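Long-range contacts in putative transcriptional regulator, LysR family (Vibrio parahaemolyticus, PDB 3OXN), which probably acts as a DNA-binding transcriptional regulator of the LysR family, this chain being its substrate-binding domain, presumed to sense a ligand, without the DNA-binding domain: residues 53-58 and 70-75; 95-100 and 161-166. All blocks are in the same frame, centred on the assembly; numbering follows the deposited sequence.

Contact 1: residues 53-58 and 70-75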
ATOM      1  N   LEU A  53       8.729   4.362  -1.753  1.00 30.02           N
ATOM      2  CA  LEU A  53       7.612   4.886  -2.521  1.00 34.91           C
ATOM      3  C   LEU A  53       7.103   3.844  -3.481  1.00 31.10           C
ATOM      4  O   LEU A  53       7.815   2.913  -3.818  1.00 29.56           O
ATOM      5  CB  LEU A  53       7.994   6.175  -3.257  1.00 34.03           C
ATOM      6  CG  LEU A  53       9.413   6.217  -3.809  1.00 31.50           C
ATOM      7  CD1 LEU A  53       9.475   5.472  -5.130  1.00 32.07           C
ATOM      8  CD2 LEU A  53       9.853   7.650  -3.968  1.00 30.92           C
ATOM      9  N   PRO A  54       5.846   3.985  -3.895  1.00 34.87           N
ATOM     10  CA  PRO A  54       5.239   3.067  -4.858  1.00 33.73           C
ATOM     11  C   PRO A  54       6.002   2.971  -6.181  1.00 34.24           C
ATOM     12  O   PRO A  54       6.208   3.975  -6.880  1.00 34.82           O
ATOM     13  CB  PRO A  54       3.854   3.675  -5.080  1.00 31.35           C
ATOM     14  CG  PRO A  54       3.552   4.347  -3.788  1.00 32.67           C
ATOM     15  CD  PRO A  54       4.861   4.928  -3.340  1.00 33.65           C
ATOM     16  N   LEU A  55       6.425   1.752  -6.507  1.00 32.16           N
ATOM     17  CA  LEU A  55       6.891   1.436  -7.847  1.00 32.43           C
ATOM     18  C   LEU A  55       5.767   1.725  -8.832  1.00 36.41           C
ATOM     19  O   LEU A  55       4.622   1.342  -8.599  1.00 40.53           O
ATOM     20  CB  LEU A  55       7.237  -0.045  -7.950  1.00 29.65           C
ATOM     21  CG  LEU A  55       8.274  -0.335  -9.035  1.00 34.66           C
ATOM     22  CD1 LEU A  55       9.657  -0.447  -8.381  1.00 30.77           C
ATOM     23  CD2 LEU A  55       7.944  -1.596  -9.844  1.00 33.28           C
ATOM     24  N   GLN A  56       6.078   2.412  -9.923  1.00 35.48           N
ATOM     25  CA  GLN A  56       5.170   2.472 -11.056  1.00 34.80           C
ATOM     26  C   GLN A  56       5.797   1.582 -12.119  1.00 36.66           C
ATOM     27  O   GLN A  56       6.790   1.948 -12.734  1.00 35.63           O
ATOM     28  CB  GLN A  56       5.000   3.915 -11.528  1.00 38.86           C
ATOM     29  CG  GLN A  56       4.473   4.872 -10.440  1.00 37.83           C
ATOM     30  CD  GLN A  56       4.965   6.305 -10.633  1.00 42.29           C
ATOM     31  OE1 GLN A  56       5.616   6.611 -11.632  1.00 44.18           O
ATOM     32  NE2 GLN A  56       4.660   7.186  -9.674  1.00 40.87           N
ATOM     33  N   HIS A  57       5.236   0.384 -12.285  1.00 46.68           N
ATOM     34  CA  HIS A  57       5.877  -0.723 -13.034  1.00 41.56           C
ATOM     35  C   HIS A  57       6.343  -0.411 -14.459  1.00 40.70           C
ATOM     36  O   HIS A  57       7.355  -0.963 -14.911  1.00 35.15           O
ATOM     37  CB  HIS A  57       4.975  -1.967 -13.054  1.00 38.23           C
ATOM     38  CG  HIS A  57       5.373  -3.028 -12.071  1.00 44.83           C
ATOM     39  ND1 HIS A  57       4.738  -3.200 -10.858  1.00 45.22           N
ATOM     40  CD2 HIS A  57       6.336  -3.985 -12.128  1.00 42.52           C
ATOM     41  CE1 HIS A  57       5.292  -4.212 -10.210  1.00 36.84           C
ATOM     42  NE2 HIS A  57       6.263  -4.706 -10.959  1.00 35.81           N
ATOM     43  N   ASP A  58       5.609   0.452 -15.168  1.00 43.91           N
ATOM     44  CA  ASP A  58       5.974   0.799 -16.547  1.00 40.59           C
ATOM     45  C   ASP A  58       7.001   1.915 -16.542  1.00 35.19           C
ATOM     46  O   ASP A  58       7.611   2.218 -17.561  1.00 34.51           O
ATOM     47  CB  ASP A  58       4.746   1.196 -17.365  1.00 40.44           C
ATOM     48  CG  ASP A  58       3.483   0.485 -16.896  1.00 51.35           C
ATOM     49  OD1 ASP A  58       2.998  -0.431 -17.603  1.00 50.66           O
ATOM     50  OD2 ASP A  58       2.990   0.836 -15.798  1.00 55.69           O
ATOM     51  N   ASP A  70      17.038   4.733  -5.535  1.00 31.76           N
ATOM     52  CA  ASP A  70      18.342   4.090  -5.388  1.00 36.05           C
ATOM     53  C   ASP A  70      18.297   2.634  -5.837  1.00 34.23           C
ATOM     54  O   ASP A  70      19.191   2.163  -6.538  1.00 34.21           O
ATOM     55  CB  ASP A  70      18.861   4.203  -3.950  1.00 36.05           C
ATOM     56  CG  ASP A  70      19.533   5.540  -3.681  1.00 39.21           C
ATOM     57  OD1 ASP A  70      20.106   6.120  -4.635  1.00 36.51           O
ATOM     58  OD2 ASP A  70      19.504   6.005  -2.517  1.00 40.30           O
ATOM     59  N   LEU A  71      17.224   1.949  -5.453  1.00 32.59           N
ATOM     60  CA  LEU A  71      17.025   0.532  -5.732  1.00 30.78           C
ATOM     61  C   LEU A  71      15.532   0.289  -5.956  1.00 30.49           C
ATOM     62  O   LEU A  71      14.682   0.955  -5.357  1.00 30.68           O
ATOM     63  CB  LEU A  71      17.498  -0.287  -4.527  1.00 30.39           C
ATOM     64  CG  LEU A  71      17.371  -1.807  -4.524  1.00 29.09           C
ATOM     65  CD1 LEU A  71      18.267  -2.446  -5.567  1.00 27.69           C
ATOM     66  CD2 LEU A  71      17.712  -2.327  -3.137  1.00 29.17           C
ATOM     67  N   ALA A  72      15.202  -0.660  -6.817  1.00 29.74           N
ATOM     68  CA  ALA A  72      13.811  -1.051  -6.992  1.00 27.03           C
ATOM     69  C   ALA A  72      13.659  -2.518  -6.608  1.00 29.63           C
ATOM     70  O   ALA A  72      14.467  -3.353  -7.025  1.00 29.36           O
ATOM     71  CB  ALA A  72      13.386  -0.823  -8.428  1.00 26.34           C
ATOM     72  N   ILE A  73      12.646  -2.841  -5.804  1.00 28.74           N
ATOM     73  CA  ILE A  73      12.324  -4.251  -5.560  1.00 28.17           C
ATOM     74  C   ILE A  73      10.952  -4.646  -6.142  1.00 29.91           C
ATOM     75  O   ILE A  73       9.911  -4.172  -5.673  1.00 31.08           O
ATOM     76  CB  ILE A  73      12.367  -4.611  -4.071  1.00 25.56           C
ATOM     77  CG1 ILE A  73      13.718  -4.207  -3.464  1.00 28.71           C
ATOM     78  CG2 ILE A  73      12.068  -6.106  -3.892  1.00 24.81           C
ATOM     79  CD1 ILE A  73      13.784  -4.271  -1.921  1.00 26.63           C
ATOM     80  N   CYS A  74      10.956  -5.509  -7.157  1.00 25.71           N
ATOM     81  CA  CYS A  74       9.725  -5.923  -7.801  1.00 26.74           C
ATOM     82  C   CYS A  74       9.949  -7.102  -8.723  1.00 28.78           C
ATOM     83  O   CYS A  74      11.006  -7.701  -8.731  1.00 27.28           O
ATOM     84  CB  CYS A  74       9.195  -4.780  -8.654  1.00 31.75           C
ATOM     85  SG  CYS A  74      10.196  -4.452 -10.139  1.00 28.97           S
ATOM     86  N   ARG A  75       8.927  -7.414  -9.511  1.00 33.75           N
ATOM     87  CA  ARG A  75       9.055  -8.306 -10.655  1.00 31.15           C
ATOM     88  C   ARG A  75       8.982  -7.486 -11.946  1.00 33.73           C
ATOM     89  O   ARG A  75       7.897  -7.183 -12.428  1.00 36.51           O
ATOM     90  CB  ARG A  75       7.922  -9.321 -10.645  1.00 28.81           C
ATOM     91  CG  ARG A  75       8.182 -10.501 -11.527  1.00 33.29           C
ATOM     92  CD  ARG A  75       6.924 -11.296 -11.799  1.00 34.12           C
ATOM     93  NE  ARG A  75       6.509 -11.165 -13.194  1.00 37.93           N
ATOM     94  CZ  ARG A  75       6.914 -11.983 -14.157  1.00 36.95           C
ATOM     95  NH1 ARG A  75       7.736 -12.992 -13.870  1.00 35.15           N
ATOM     96  NH2 ARG A  75       6.498 -11.796 -15.400  1.00 36.42           N
TER

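Contact 2: residues 95-100 and 161-166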
ATOM      1  N   CYS A  95      -4.200 -18.563  -1.687  1.00 31.68           N
ATOM      2  CA  CYS A  95      -5.541 -18.026  -1.460  1.00 30.51           C
ATOM      3  C   CYS A  95      -5.870 -17.837   0.011  1.00 33.62           C
ATOM      4  O   CYS A  95      -5.371 -18.568   0.867  1.00 35.09           O
ATOM      5  CB  CYS A  95      -6.582 -18.934  -2.092  1.00 29.89           C
ATOM      6  SG  CYS A  95      -6.399 -18.933  -3.855  1.00 37.44           S
ATOM      7  N   LEU A  96      -6.733 -16.868   0.292  1.00 29.96           N
ATOM      8  CA  LEU A  96      -7.145 -16.564   1.649  1.00 30.47           C
ATOM      9  C   LEU A  96      -8.658 -16.598   1.709  1.00 32.45           C
ATOM     10  O   LEU A  96      -9.322 -15.911   0.935  1.00 34.74           O
ATOM     11  CB  LEU A  96      -6.647 -15.171   2.035  1.00 33.71           C
ATOM     12  CG  LEU A  96      -5.438 -14.929   2.960  1.00 35.32           C
ATOM     13  CD1 LEU A  96      -4.497 -16.119   3.064  1.00 35.72           C
ATOM     14  CD2 LEU A  96      -4.684 -13.662   2.548  1.00 31.19           C
ATOM     15  N   LEU A  97      -9.217 -17.394   2.616  1.00 34.87           N
ATOM     16  CA  LEU A  97     -10.674 -17.421   2.802  1.00 36.65           C
ATOM     17  C   LEU A  97     -11.069 -17.015   4.212  1.00 34.85           C
ATOM     18  O   LEU A  97     -10.323 -17.232   5.139  1.00 37.04           O
ATOM     19  CB  LEU A  97     -11.247 -18.813   2.529  1.00 34.75           C
ATOM     20  CG  LEU A  97     -10.815 -19.485   1.244  1.00 32.26           C
ATOM     21  CD1 LEU A  97     -11.698 -20.664   1.021  1.00 36.46           C
ATOM     22  CD2 LEU A  97     -10.955 -18.507   0.119  1.00 33.60           C
ATOM     23  N   SER A  98     -12.257 -16.448   4.367  1.00 37.97           N
ATOM     24  CA  SER A  98     -12.804 -16.171   5.690  1.00 37.46           C
ATOM     25  C   SER A  98     -13.054 -17.489   6.392  1.00 36.11           C
ATOM     26  O   SER A  98     -13.343 -18.493   5.746  1.00 37.00           O
ATOM     27  CB  SER A  98     -14.115 -15.382   5.577  1.00 37.72           C
ATOM     28  OG  SER A  98     -14.769 -15.288   6.828  1.00 34.69           O
ATOM     29  N   LYS A  99     -12.947 -17.494   7.714  1.00 40.74           N
ATOM     30  CA  LYS A  99     -13.078 -18.742   8.453  1.00 42.38           C
ATOM     31  C   LYS A  99     -14.500 -19.277   8.318  1.00 43.90           C
ATOM     32  O   LYS A  99     -14.739 -20.460   8.523  1.00 46.97           O
ATOM     33  CB  LYS A  99     -12.693 -18.551   9.917  1.00 42.57           C
ATOM     34  CG  LYS A  99     -11.655 -19.550  10.400  1.00 50.57           C
ATOM     35  CD  LYS A  99     -12.015 -20.980   9.951  1.00 57.06           C
ATOM     36  CE  LYS A  99     -11.094 -22.045  10.589  1.00 61.10           C
ATOM     37  NZ  LYS A  99     -11.367 -23.456  10.099  1.00 57.53           N
ATOM     38  N   GLN A 100     -15.436 -18.397   7.956  1.00 45.25           N
ATOM     39  CA  GLN A 100     -16.829 -18.784   7.714  1.00 44.10           C
ATOM     40  C   GLN A 100     -17.140 -18.788   6.225  1.00 41.36           C
ATOM     41  O   GLN A 100     -18.274 -18.553   5.820  1.00 41.31           O
ATOM     42  CB  GLN A 100     -17.813 -17.842   8.432  1.00 43.73           C
ATOM     43  CG  GLN A 100     -17.548 -17.646   9.915  1.00 43.57           C
ATOM     44  CD  GLN A 100     -16.646 -16.462  10.176  1.00 45.31           C
ATOM     45  OE1 GLN A 100     -17.025 -15.321   9.921  1.00 44.85           O
ATOM     46  NE2 GLN A 100     -15.444 -16.725  10.690  1.00 49.13           N
ATOM     47  N   PRO A 161     -18.763 -14.156  -0.342  1.00 39.42           N
ATOM     48  CA  PRO A 161     -17.891 -15.319  -0.151  1.00 36.30           C
ATOM     49  C   PRO A 161     -16.671 -15.230  -1.058  1.00 37.07           C
ATOM     50  O   PRO A 161     -16.487 -16.102  -1.926  1.00 32.47           O
ATOM     51  CB  PRO A 161     -18.757 -16.488  -0.615  1.00 35.87           C
ATOM     52  CG  PRO A 161     -20.020 -15.874  -1.227  1.00 40.24           C
ATOM     53  CD  PRO A 161     -19.800 -14.404  -1.352  1.00 38.72           C
ATOM     54  N   ILE A 162     -15.843 -14.202  -0.879  1.00 34.52           N
ATOM     55  CA  ILE A 162     -14.725 -14.035  -1.795  1.00 34.03           C
ATOM     56  C   ILE A 162     -13.550 -14.940  -1.462  1.00 33.09           C
ATOM     57  O   ILE A 162     -13.318 -15.288  -0.305  1.00 35.44           O
ATOM     58  CB  ILE A 162     -14.237 -12.583  -1.886  1.00 36.19           C
ATOM     59  CG1 ILE A 162     -14.110 -11.979  -0.489  1.00 37.84           C
ATOM     60  CG2 ILE A 162     -15.144 -11.763  -2.794  1.00 33.44           C
ATOM     61  CD1 ILE A 162     -13.355 -10.663  -0.479  1.00 37.47           C
ATOM     62  N   ILE A 163     -12.829 -15.334  -2.505  1.00 31.56           N
ATOM     63  CA  ILE A 163     -11.542 -15.987  -2.369  1.00 31.99           C
ATOM     64  C   ILE A 163     -10.474 -14.959  -2.720  1.00 32.78           C
ATOM     65  O   ILE A 163     -10.412 -14.462  -3.860  1.00 30.99           O
ATOM     66  CB  ILE A 163     -11.423 -17.202  -3.301  1.00 33.70           C
ATOM     67  CG1 ILE A 163     -12.435 -18.280  -2.916  1.00 33.03           C
ATOM     68  CG2 ILE A 163     -10.015 -17.760  -3.273  1.00 30.67           C
ATOM     69  CD1 ILE A 163     -12.745 -19.213  -4.048  1.00 34.19           C
ATOM     70  N   ILE A 164      -9.648 -14.640  -1.728  1.00 30.75           N
ATOM     71  CA  ILE A 164      -8.629 -13.606  -1.855  1.00 31.63           C
ATOM     72  C   ILE A 164      -7.312 -14.188  -2.364  1.00 32.66           C
ATOM     73  O   ILE A 164      -6.613 -14.857  -1.614  1.00 35.61           O
ATOM     74  CB  ILE A 164      -8.354 -12.916  -0.490  1.00 32.69           C
ATOM     75  CG1 ILE A 164      -9.594 -12.186   0.030  1.00 35.99           C
ATOM     76  CG2 ILE A 164      -7.242 -11.921  -0.625  1.00 34.83           C
ATOM     77  CD1 ILE A 164     -10.644 -13.106   0.627  1.00 37.51           C
ATOM     78  N   THR A 165      -6.961 -13.945  -3.624  1.00 32.95           N
ATOM     79  CA  THR A 165      -5.656 -14.389  -4.116  1.00 31.82           C
ATOM     80  C   THR A 165      -4.570 -13.400  -3.729  1.00 30.05           C
ATOM     81  O   THR A 165      -4.783 -12.197  -3.777  1.00 32.12           O
ATOM     82  CB  THR A 165      -5.635 -14.544  -5.629  1.00 34.86           C
ATOM     83  OG1 THR A 165      -6.586 -15.543  -6.026  1.00 33.97           O
ATOM     84  CG2 THR A 165      -4.234 -14.943  -6.072  1.00 32.57           C
ATOM     85  N   VAL A 166      -3.403 -13.903  -3.348  1.00 32.03           N
ATOM     86  CA  VAL A 166      -2.318 -13.056  -2.849  1.00 31.48           C
ATOM     87  C   VAL A 166      -1.001 -13.782  -3.001  1.00 31.36           C
ATOM     88  O   VAL A 166      -0.978 -15.016  -2.987  1.00 29.94           O
ATOM     89  CB  VAL A 166      -2.452 -12.791  -1.343  1.00 31.06           C
ATOM     90  CG1 VAL A 166      -3.407 -11.662  -1.063  1.00 30.62           C
ATOM     91  CG2 VAL A 166      -2.854 -14.063  -0.624  1.00 30.54           C
TER

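Contact 1: residues 53-58 and 70-75
Leu-55 reaches with both methyl branches to residues on strand 71-74, although the two backbones stay well apart: the nearest pair of CA atoms, those of Leu-55 and Ala-72, is 7.4 Å apart. One branch, CD1, rests on the methyl group of Ala-72 at 3.7 Å. The other, CD2, meets the side chain of Cys-74, lying 3.6 Å from its CB and equally near its SG. With chi1 at -154°, CG of Leu-55 turns away from its own backbone N, and the fork spans from Cys-74 to Ala-72. CD2 has a second role: it sits over the centre of one face of the His-57 ring, 3.5 Å above the plane, a CH-pi type of approach.

His-57, three residues beyond the end of strand 49-54, brings its ring edge to the second segment. NE2 lies near the carbonyl O of Arg-75, which sits at the ring edge close to its plane, and makes a weak hydrogen bond, 3.3 Å from NE2 to O and bent to 125° at the hydrogen. The same NE2 is 3.7 Å from Cys-74 CB. The cysteine sulfur, held between its own backbone N and carbonyl carbon (chi1 71°), approaches the ring only obliquely. The long side chain of Arg-75 leads away, and its backbone oxygen makes the contact instead.

Strand 20-25 lies between strands 49-54 and 71-74 in the sheet, so the two segments cannot pair as neighbouring strands and meet mainly through side chains. Ala-24 touches Leu-55 from that middle strand. Helix 60-65 covers the same apolar patch through Leu-60, which touches both Leu-55 and Ala-72, while strand 194-199 flanks 71-74 on its other edge.

Contact 2: residues 95-100 and 161-166
Two neighbouring antiparallel strands, 93-98 and 163-167, pair here in the interior of a five-stranded mixed sheet of the LysR substrate-binding domain. Over their short segments the axes come within 4.5 Å and run at 152° to each other. Leu-96 and Ile-164 form the hydrogen-bonded pair: the bond from Leu-96 N to Ile-164 O is 2.8 Å long and noticeably bent, whereas the return bond from Ile-164 N to Leu-96 O, 3.0 Å, is straighter. Cys-95 and Thr-165 make the adjoining non-hydrogen-bonded pair.

The side chains divide between the two faces of the sheet. On the face of Leu-96 and Ile-164, the CB atoms of these two residues lie 3.8 Å apart, and Leu-96 extends CD2 to Val-166 CG2 at 3.7 Å, the two side chains crossing at about a right angle. Ala-171 of helix 168-177 packs against both Leu-96 and Val-166. On the other face, Leu-97 and Ile-163 lie alongside each other and point the same way. CG of Leu-97 and CG1 of Ile-163 both stand anti to the carbonyl carbon of their residue (chi1 -49° and -64°), which brings Leu-97 CD2 against Ile-163 CG1. The second branch of Ile-163, CG2, turns to Cys-95 and touches its CB at 3.8 Å and its sulfur at a like distance. Met-108 touches both Leu-97 and Ile-163 on this side, and Thr-165 OG1 and Tyr-113 OH share a hydrogen bond.

Strand 117-120 continues the sheet beyond 163-167, and 180-183 flanks 93-98. A mixed sheet with helices packed against it, joined to a second such sheet in the same chain, is the alpha/beta architecture of the type 2 periplasmic binding protein fold.

Contacts 1 and 2 belong to different five-stranded sheets, on opposite sides of the chain's centre, with their own centres about 27 Å apart; they share no secondary-structure element and do not touch. Contact 2 is wholly core; contact 1 is buried at Leu-55, Ala-72 and Cys-74 but partly exposed at its His-57 and Arg-75 end. Contact 2 joins immediate neighbours in a sheet, so paired backbone hydrogen bonds carry it and apolar side chains line both faces. Contact 1 spans an intervening strand, and its weight falls on side chains, with a single weak histidine bond as its polar link. Its Gln-56 packs on Gln-56 of the second subunit, which does not touch contact 2.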